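Local coordinates for Es1 family protein (PDB 3L3B) that is of unknown function but belongs to the DJ-1/PfpI family, with an amidotransferase-like domain and a possible link to isoprenoid biosynthesis, at residues N25-L30 against E106-L111; N57-A62 against S96-E101. All blocks are in the same frame, centred on the assembly; numbering follows the deposited sequence.

Interaction 1 (N25-L30 against E106-L111); sequences NSAVIL and EEFDML
Backbone bonding between N25 and D109 and between A27 and M110 joins the two segments. At the first pair the link is two-way: D109 N donates to N25 O at 2.9 Å, while N25 N reaches D109 OD2 at 2.8 Å, meeting that oxygen nearly along its C-O axis. D109 thus grips N25 with both main chain and carboxylate. Further along, A27 N donates to M110 O at 3.0 Å (N-H...O 162°), and V112 also bonds to the A27 backbone, so A27 is flanked in the parallel register expected opposite L111.

Apolar contacts differ on the two faces. On one, A27 CB sits 4.0 Å from the F108 ring centroid and 7° off its normal, a CH-pi contact over the centre of the face; E107 CB lies over the opposite face, toward the rim. L111 CD1 extends this patch, touching A27 CB at 3.7 Å and I29 CD1 at 3.6 Å. On the other, M110 CG, set between its own N and carbonyl carbon (chi1 59°), packs 3.4 Å from S26 OG, whose hydroxyl bonds to A27 O.

Such parallel pairing of buried strands is characteristic of the central sheet of the DJ-1/PfpI alpha/beta fold.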
ATOM      1  N   ASN B  25       2.734   9.431  19.203  1.00 15.15           N
ATOM      2  CA  ASN B  25       2.255   8.134  18.740  1.00 13.91           C
ATOM      3  C   ASN B  25       0.849   8.226  18.173  1.00 12.98           C
ATOM      4  O   ASN B  25      -0.002   8.943  18.739  1.00 11.43           O
ATOM      5  CB  ASN B  25       2.159   7.174  19.909  1.00 14.39           C
ATOM      6  CG  ASN B  25       3.478   6.759  20.417  1.00 15.27           C
ATOM      7  OD1 ASN B  25       4.106   5.879  19.834  1.00 19.35           O
ATOM      8  ND2 ASN B  25       3.921   7.370  21.518  1.00 14.53           N
ATOM      9  N   SER B  26       0.594   7.457  17.116  1.00 10.98           N
ATOM     10  CA  SER B  26      -0.738   7.394  16.485  1.00 10.08           C
ATOM     11  C   SER B  26      -1.239   5.983  16.367  1.00  9.66           C
ATOM     12  O   SER B  26      -0.471   5.092  15.994  1.00 10.44           O
ATOM     13  CB  SER B  26      -0.689   7.986  15.096  1.00  9.33           C
ATOM     14  OG  SER B  26      -1.990   8.013  14.565  1.00  9.79           O
ATOM     15  N   ALA B  27      -2.509   5.759  16.664  1.00  9.23           N
ATOM     16  CA  ALA B  27      -3.164   4.505  16.325  1.00 10.13           C
ATOM     17  C   ALA B  27      -3.680   4.613  14.882  1.00 10.85           C
ATOM     18  O   ALA B  27      -3.997   5.719  14.415  1.00 10.18           O
ATOM     19  CB  ALA B  27      -4.322   4.211  17.282  1.00 10.65           C
ATOM     20  N   VAL B  28      -3.704   3.494  14.159  1.00 10.60           N
ATOM     21  CA  VAL B  28      -4.260   3.437  12.800  1.00 10.77           C
ATOM     22  C   VAL B  28      -5.193   2.261  12.788  1.00 10.99           C
ATOM     23  O   VAL B  28      -4.768   1.154  13.150  1.00 12.09           O
ATOM     24  CB  VAL B  28      -3.162   3.266  11.716  1.00 12.12           C
ATOM     25  CG1 VAL B  28      -3.783   3.111  10.271  1.00 12.16           C
ATOM     26  CG2 VAL B  28      -2.160   4.432  11.799  1.00 11.67           C
ATOM     27  N   ILE B  29      -6.452   2.475  12.391  1.00  9.41           N
ATOM     28  CA  ILE B  29      -7.422   1.410  12.368  1.00  9.30           C
ATOM     29  C   ILE B  29      -7.634   0.967  10.922  1.00  9.99           C
ATOM     30  O   ILE B  29      -7.918   1.765  10.037  1.00  9.42           O
ATOM     31  CB  ILE B  29      -8.755   1.797  13.023  1.00 10.33           C
ATOM     32  CG1 ILE B  29      -8.535   2.025  14.523  1.00 10.18           C
ATOM     33  CG2 ILE B  29      -9.764   0.693  12.795  1.00 11.69           C
ATOM     34  CD1 ILE B  29      -9.703   2.669  15.301  1.00 11.21           C
ATOM     35  N   LEU B  30      -7.534  -0.335  10.728  1.00  8.95           N
ATOM     36  CA  LEU B  30      -7.663  -0.948   9.443  1.00  9.54           C
ATOM     37  C   LEU B  30      -8.847  -1.922   9.394  1.00 10.58           C
ATOM     38  O   LEU B  30      -9.314  -2.468  10.431  1.00 10.04           O
ATOM     39  CB  LEU B  30      -6.356  -1.700   9.170  1.00 10.06           C
ATOM     40  CG  LEU B  30      -5.047  -0.915   9.133  1.00  9.73           C
ATOM     41  CD1 LEU B  30      -3.875  -1.856   8.858  1.00 11.78           C
ATOM     42  CD2 LEU B  30      -5.131   0.133   8.011  1.00  9.62           C
ATOM     43  N   GLU B 106      -4.679   5.753  26.095  1.00 16.65           N
ATOM     44  CA  GLU B 106      -3.689   6.564  26.818  1.00 16.37           C
ATOM     45  C   GLU B 106      -2.267   6.454  26.232  1.00 15.38           C
ATOM     46  O   GLU B 106      -1.453   7.354  26.404  1.00 14.56           O
ATOM     47  CB  GLU B 106      -3.677   6.199  28.314  1.00 16.82           C
ATOM     48  N   GLU B 107      -1.966   5.381  25.502  1.00 15.59           N
ATOM     49  CA  GLU B 107      -0.630   5.231  24.886  1.00 14.78           C
ATOM     50  C   GLU B 107      -0.459   6.041  23.610  1.00 14.29           C
ATOM     51  O   GLU B 107       0.649   6.095  23.075  1.00 14.47           O
ATOM     52  CB  GLU B 107      -0.296   3.752  24.623  1.00 15.47           C
ATOM     53  CG  GLU B 107      -0.216   2.909  25.906  1.00 16.85           C
ATOM     54  CD  GLU B 107       0.058   1.411  25.660  1.00 19.93           C
ATOM     55  OE1 GLU B 107      -0.072   0.635  26.630  1.00 22.04           O
ATOM     56  OE2 GLU B 107       0.392   1.012  24.519  1.00 20.63           O
ATOM     57  N   PHE B 108      -1.542   6.640  23.112  1.00 12.79           N
ATOM     58  CA  PHE B 108      -1.527   7.391  21.860  1.00 11.98           C
ATOM     59  C   PHE B 108      -1.948   8.847  22.046  1.00 11.67           C
ATOM     60  O   PHE B 108      -2.669   9.172  22.976  1.00 11.17           O
ATOM     61  CB  PHE B 108      -2.429   6.708  20.799  1.00 11.42           C
ATOM     62  CG  PHE B 108      -2.089   5.283  20.554  1.00 10.00           C
ATOM     63  CD1 PHE B 108      -1.047   4.951  19.729  1.00  8.51           C
ATOM     64  CD2 PHE B 108      -2.778   4.271  21.209  1.00 11.51           C
ATOM     65  CE1 PHE B 108      -0.704   3.623  19.510  1.00  9.16           C
ATOM     66  CE2 PHE B 108      -2.447   2.966  21.039  1.00 12.27           C
ATOM     67  CZ  PHE B 108      -1.396   2.622  20.172  1.00 10.52           C
ATOM     68  N   ASP B 109      -1.482   9.688  21.121  1.00 11.25           N
ATOM     69  CA  ASP B 109      -1.874  11.088  20.998  1.00 11.31           C
ATOM     70  C   ASP B 109      -3.002  11.364  19.992  1.00 11.38           C
ATOM     71  O   ASP B 109      -3.653  12.414  20.070  1.00 11.70           O
ATOM     72  CB  ASP B 109      -0.666  11.897  20.541  1.00 11.38           C
ATOM     73  CG  ASP B 109       0.486  11.740  21.451  1.00 12.92           C
ATOM     74  OD1 ASP B 109       0.448  12.310  22.538  1.00 13.43           O
ATOM     75  OD2 ASP B 109       1.423  11.032  21.094  1.00 13.24           O
ATOM     76  N   MET B 110      -3.210  10.440  19.047  1.00 10.89           N
ATOM     77  CA  MET B 110      -4.120  10.632  17.929  1.00 10.61           C
ATOM     78  C   MET B 110      -4.486   9.269  17.303  1.00 10.13           C
ATOM     79  O   MET B 110      -3.850   8.260  17.596  1.00  9.08           O
ATOM     80  CB  MET B 110      -3.476  11.538  16.865  1.00 10.04           C
ATOM     81  CG  MET B 110      -2.115  11.011  16.248  1.00 14.99           C
ATOM     82  SD  MET B 110      -1.371  12.091  14.945  1.00 15.10           S
ATOM     83  CE  MET B 110      -2.174  11.445  13.493  1.00 21.47           C
ATOM     84  N   LEU B 111      -5.466   9.303  16.404  1.00  9.92           N
ATOM     85  CA  LEU B 111      -6.006   8.164  15.698  1.00  9.74           C
ATOM     86  C   LEU B 111      -6.174   8.569  14.261  1.00 10.53           C
ATOM     87  O   LEU B 111      -6.630   9.671  13.989  1.00  8.96           O
ATOM     88  CB  LEU B 111      -7.378   7.805  16.287  1.00 10.52           C
ATOM     89  CG  LEU B 111      -8.185   6.734  15.573  1.00 11.44           C
ATOM     90  CD1 LEU B 111      -7.409   5.389  15.672  1.00  9.49           C
ATOM     91  CD2 LEU B 111      -9.566   6.618  16.102  1.00  9.21           C
TER
HETATM   92  O   HOH W   1       2.348   9.663  22.850  1.00 20.05           O

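Interaction 2 (N57-A62 against S96-E101); sequences NFKCFA and SVYDIE
Y98 O takes one hydrogen bond, from A62 N at 3.0 Å, with a C=O...N angle of 168° that puts the donor almost on the carbonyl axis, and a weaker CA-H...O contact from F61 CA at 3.2 Å beside it. The other half of Y98 completes the parallel pair, since its N donates to C60 O at 2.9 Å; Y98 therefore bonds to the residues before and after F61. I100 N reaches A62 O from well above the carbonyl plane, 57° out of it, continuing the pairing at A62 and D99, where the side chains diverge, as the chain enters the 3-10 segment. An Asx turn, in which D99 OD1 accepts from E101 N, shapes the same bend. At the other end, a water donates to S96 O at 2.7 Å and takes a weak bond from C60 N.

Side chains split between the faces. F61 and Y98 share one: F61 CD1 touches Y98 CB at 3.7 Å, while D99 O lies in plane at the edge of the F61 ring. The extended K59 chain brings CE to 4.0 Å from Y98 OH. On the other, V97 CG2, anti to its own N, passes alongside C60, 3.9 Å from C60 CB, and reaches toward A62 CB.

Helix 85-92 covers this second face, with L86 against both V97 and A62. F61 packs on A27 of strand 24-29, the inner neighbour of 56-62, while 97-99 is one of the sheet's two outermost strands within the chain; there V97 O accepts from K74 NZ of the second subunit.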
ATOM      1  N   ASN B  57       5.412   7.751  15.674  1.00 15.05           N
ATOM      2  CA  ASN B  57       5.425   6.288  15.645  1.00 15.36           C
ATOM      3  C   ASN B  57       3.971   5.826  15.566  1.00 15.03           C
ATOM      4  O   ASN B  57       3.042   6.557  15.998  1.00 14.42           O
ATOM      5  CB  ASN B  57       6.134   5.756  16.909  1.00 16.80           C
ATOM      6  CG  ASN B  57       7.702   5.877  16.828  1.00 19.99           C
ATOM      7  OD1 ASN B  57       8.269   6.234  15.791  1.00 23.57           O
ATOM      8  ND2 ASN B  57       8.381   5.579  17.932  1.00 23.56           N
ATOM      9  N   PHE B  58       3.721   4.643  15.041  1.00 13.15           N
ATOM     10  CA  PHE B  58       2.342   4.204  15.001  1.00 13.11           C
ATOM     11  C   PHE B  58       2.168   2.732  15.236  1.00 13.72           C
ATOM     12  O   PHE B  58       3.118   1.937  15.126  1.00 12.78           O
ATOM     13  CB  PHE B  58       1.694   4.592  13.658  1.00 12.91           C
ATOM     14  CG  PHE B  58       2.421   4.029  12.441  1.00 12.54           C
ATOM     15  CD1 PHE B  58       2.197   2.751  12.019  1.00 15.21           C
ATOM     16  CD2 PHE B  58       3.310   4.804  11.731  1.00 13.43           C
ATOM     17  CE1 PHE B  58       2.882   2.231  10.916  1.00 15.29           C
ATOM     18  CE2 PHE B  58       3.975   4.301  10.627  1.00 14.60           C
ATOM     19  CZ  PHE B  58       3.755   3.010  10.239  1.00 13.97           C
ATOM     20  N   LYS B  59       0.919   2.379  15.539  1.00 13.85           N
ATOM     21  CA  LYS B  59       0.501   0.989  15.736  1.00 13.05           C
ATOM     22  C   LYS B  59      -0.828   0.763  15.070  1.00 11.62           C
ATOM     23  O   LYS B  59      -1.786   1.536  15.219  1.00 11.78           O
ATOM     24  CB  LYS B  59       0.365   0.642  17.230  1.00 12.46           C
ATOM     25  CG  LYS B  59       1.609   0.140  17.895  1.00 15.49           C
ATOM     26  CD  LYS B  59       1.368  -0.104  19.388  1.00 15.30           C
ATOM     27  CE  LYS B  59       2.542  -0.735  20.087  1.00 15.58           C
ATOM     28  NZ  LYS B  59       2.084  -1.256  21.393  1.00 16.50           N
ATOM     29  N   CYS B  60      -0.907  -0.354  14.385  1.00 10.77           N
ATOM     30  CA  CYS B  60      -2.060  -0.686  13.628  1.00 10.92           C
ATOM     31  C   CYS B  60      -2.927  -1.609  14.457  1.00 10.63           C
ATOM     32  O   CYS B  60      -2.414  -2.543  15.091  1.00 11.48           O
ATOM     33  CB  CYS B  60      -1.689  -1.367  12.331  1.00 10.96           C
ATOM     34  SG  CYS B  60      -0.895  -0.269  11.043  1.00 13.77           S
ATOM     35  N   PHE B  61      -4.240  -1.411  14.322  1.00 10.03           N
ATOM     36  CA  PHE B  61      -5.253  -2.192  15.020  1.00 10.79           C
ATOM     37  C   PHE B  61      -6.342  -2.582  14.076  1.00  9.68           C
ATOM     38  O   PHE B  61      -6.643  -1.858  13.165  1.00 10.46           O
ATOM     39  CB  PHE B  61      -5.895  -1.333  16.122  1.00  9.66           C
ATOM     40  CG  PHE B  61      -4.964  -0.964  17.179  1.00 11.17           C
ATOM     41  CD1 PHE B  61      -4.729  -1.838  18.239  1.00  6.38           C
ATOM     42  CD2 PHE B  61      -4.294   0.257  17.133  1.00 11.33           C
ATOM     43  CE1 PHE B  61      -3.860  -1.486  19.240  1.00  9.29           C
ATOM     44  CE2 PHE B  61      -3.394   0.597  18.113  1.00 11.41           C
ATOM     45  CZ  PHE B  61      -3.173  -0.285  19.177  1.00 10.17           C
ATOM     46  N   ALA B  62      -6.925  -3.743  14.293  1.00 10.45           N
ATOM     47  CA  ALA B  62      -8.084  -4.177  13.547  1.00 10.94           C
ATOM     48  C   ALA B  62      -8.903  -5.182  14.390  1.00 11.69           C
ATOM     49  O   ALA B  62      -8.364  -5.863  15.262  1.00 11.89           O
ATOM     50  CB  ALA B  62      -7.667  -4.846  12.252  1.00 10.09           C
ATOM     51  N   SER B  96       2.586  -6.165  11.960  1.00 12.79           N
ATOM     52  CA  SER B  96       2.513  -5.499  13.243  1.00 12.60           C
ATOM     53  C   SER B  96       1.137  -4.936  13.403  1.00 12.53           C
ATOM     54  O   SER B  96       0.950  -3.738  13.332  1.00 11.65           O
ATOM     55  CB  SER B  96       3.560  -4.382  13.338  1.00 13.12           C
ATOM     56  OG  SER B  96       4.847  -4.932  13.117  1.00 12.10           O
ATOM     57  N   VAL B  97       0.152  -5.817  13.517  1.00 12.83           N
ATOM     58  CA  VAL B  97      -1.231  -5.387  13.707  1.00 11.89           C
ATOM     59  C   VAL B  97      -1.746  -6.087  14.952  1.00 12.07           C
ATOM     60  O   VAL B  97      -1.415  -7.236  15.219  1.00  9.82           O
ATOM     61  CB  VAL B  97      -2.159  -5.608  12.440  1.00 12.42           C
ATOM     62  CG1 VAL B  97      -2.443  -7.076  12.174  1.00 11.44           C
ATOM     63  CG2 VAL B  97      -3.497  -4.845  12.603  1.00 11.22           C
ATOM     64  N   TYR B  98      -2.532  -5.357  15.730  1.00 12.58           N
ATOM     65  CA  TYR B  98      -2.971  -5.800  17.050  1.00 13.46           C
ATOM     66  C   TYR B  98      -4.495  -5.853  17.063  1.00 13.67           C
ATOM     67  O   TYR B  98      -5.156  -5.096  16.373  1.00 13.10           O
ATOM     68  CB  TYR B  98      -2.475  -4.796  18.115  1.00 14.82           C
ATOM     69  CG  TYR B  98      -0.949  -4.679  18.246  1.00 18.18           C
ATOM     70  CD1 TYR B  98      -0.287  -5.114  19.412  1.00 23.05           C
ATOM     71  CD2 TYR B  98      -0.177  -4.140  17.217  1.00 22.73           C
ATOM     72  CE1 TYR B  98       1.111  -5.018  19.541  1.00 25.44           C
ATOM     73  CE2 TYR B  98       1.235  -4.063  17.317  1.00 26.76           C
ATOM     74  CZ  TYR B  98       1.866  -4.490  18.486  1.00 28.67           C
ATOM     75  OH  TYR B  98       3.237  -4.379  18.590  1.00 30.46           O
ATOM     76  N   ASP B  99      -5.062  -6.736  17.861  1.00 14.30           N
ATOM     77  CA  ASP B  99      -6.505  -6.795  18.034  1.00 14.57           C
ATOM     78  C   ASP B  99      -6.982  -5.472  18.608  1.00 14.93           C
ATOM     79  O   ASP B  99      -6.388  -4.946  19.550  1.00 15.43           O
ATOM     80  CB  ASP B  99      -6.875  -7.981  18.935  1.00 15.47           C
ATOM     81  CG  ASP B  99      -8.417  -8.220  19.045  1.00 16.63           C
ATOM     82  OD1 ASP B  99      -9.213  -7.285  18.995  1.00 15.98           O
ATOM     83  OD2 ASP B  99      -8.813  -9.396  19.172  1.00 23.70           O
ATOM     84  N   ILE B 100      -8.049  -4.923  18.030  1.00 14.56           N
ATOM     85  CA  ILE B 100      -8.539  -3.597  18.405  1.00 15.18           C
ATOM     86  C   ILE B 100      -9.111  -3.631  19.809  1.00 15.94           C
ATOM     87  O   ILE B 100      -9.167  -2.624  20.470  1.00 14.99           O
ATOM     88  CB  ILE B 100      -9.633  -3.120  17.456  1.00 15.35           C
ATOM     89  CG1 ILE B 100      -9.776  -1.598  17.559  1.00 15.78           C
ATOM     90  CG2 ILE B 100     -10.945  -3.861  17.744  1.00 15.29           C
ATOM     91  CD1 ILE B 100     -10.725  -1.015  16.529  1.00 18.71           C
ATOM     92  N   GLU B 101      -9.500  -4.806  20.276  1.00 18.00           N
ATOM     93  CA  GLU B 101     -10.007  -4.916  21.652  1.00 19.34           C
ATOM     94  C   GLU B 101      -8.849  -4.664  22.643  1.00 20.25           C
ATOM     95  O   GLU B 101      -9.104  -4.409  23.823  1.00 20.92           O
ATOM     96  CB  GLU B 101     -10.658  -6.292  21.878  1.00 20.14           C
TER
HETATM   97  O   HOH W   2       1.857  -1.212  12.849  1.00 18.38           O

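In the fold
From the N terminus, strand 24-29 comes first, and the chain passes through helix 41-53 to strand 56-62, its parallel neighbour. Helix 85-92 then leads to strand 97-99, where interaction 2 closes a loop of 33 residues between its segments. Only after that does the chain reach 106-111, and interaction 1 closes the longer loop, 75 residues between segments, which holds the whole of interaction 2. The two contacts lie on either side of the 24-29/56-62 pair, with centres about 9 Å apart, and probable backbone bonds S26 N to N57 O (2.8 Å) and F61 N to V28 O (2.9 Å) join them. With that middle pairing, they account for the order 97-99, 56-62, 24-29, 110-113.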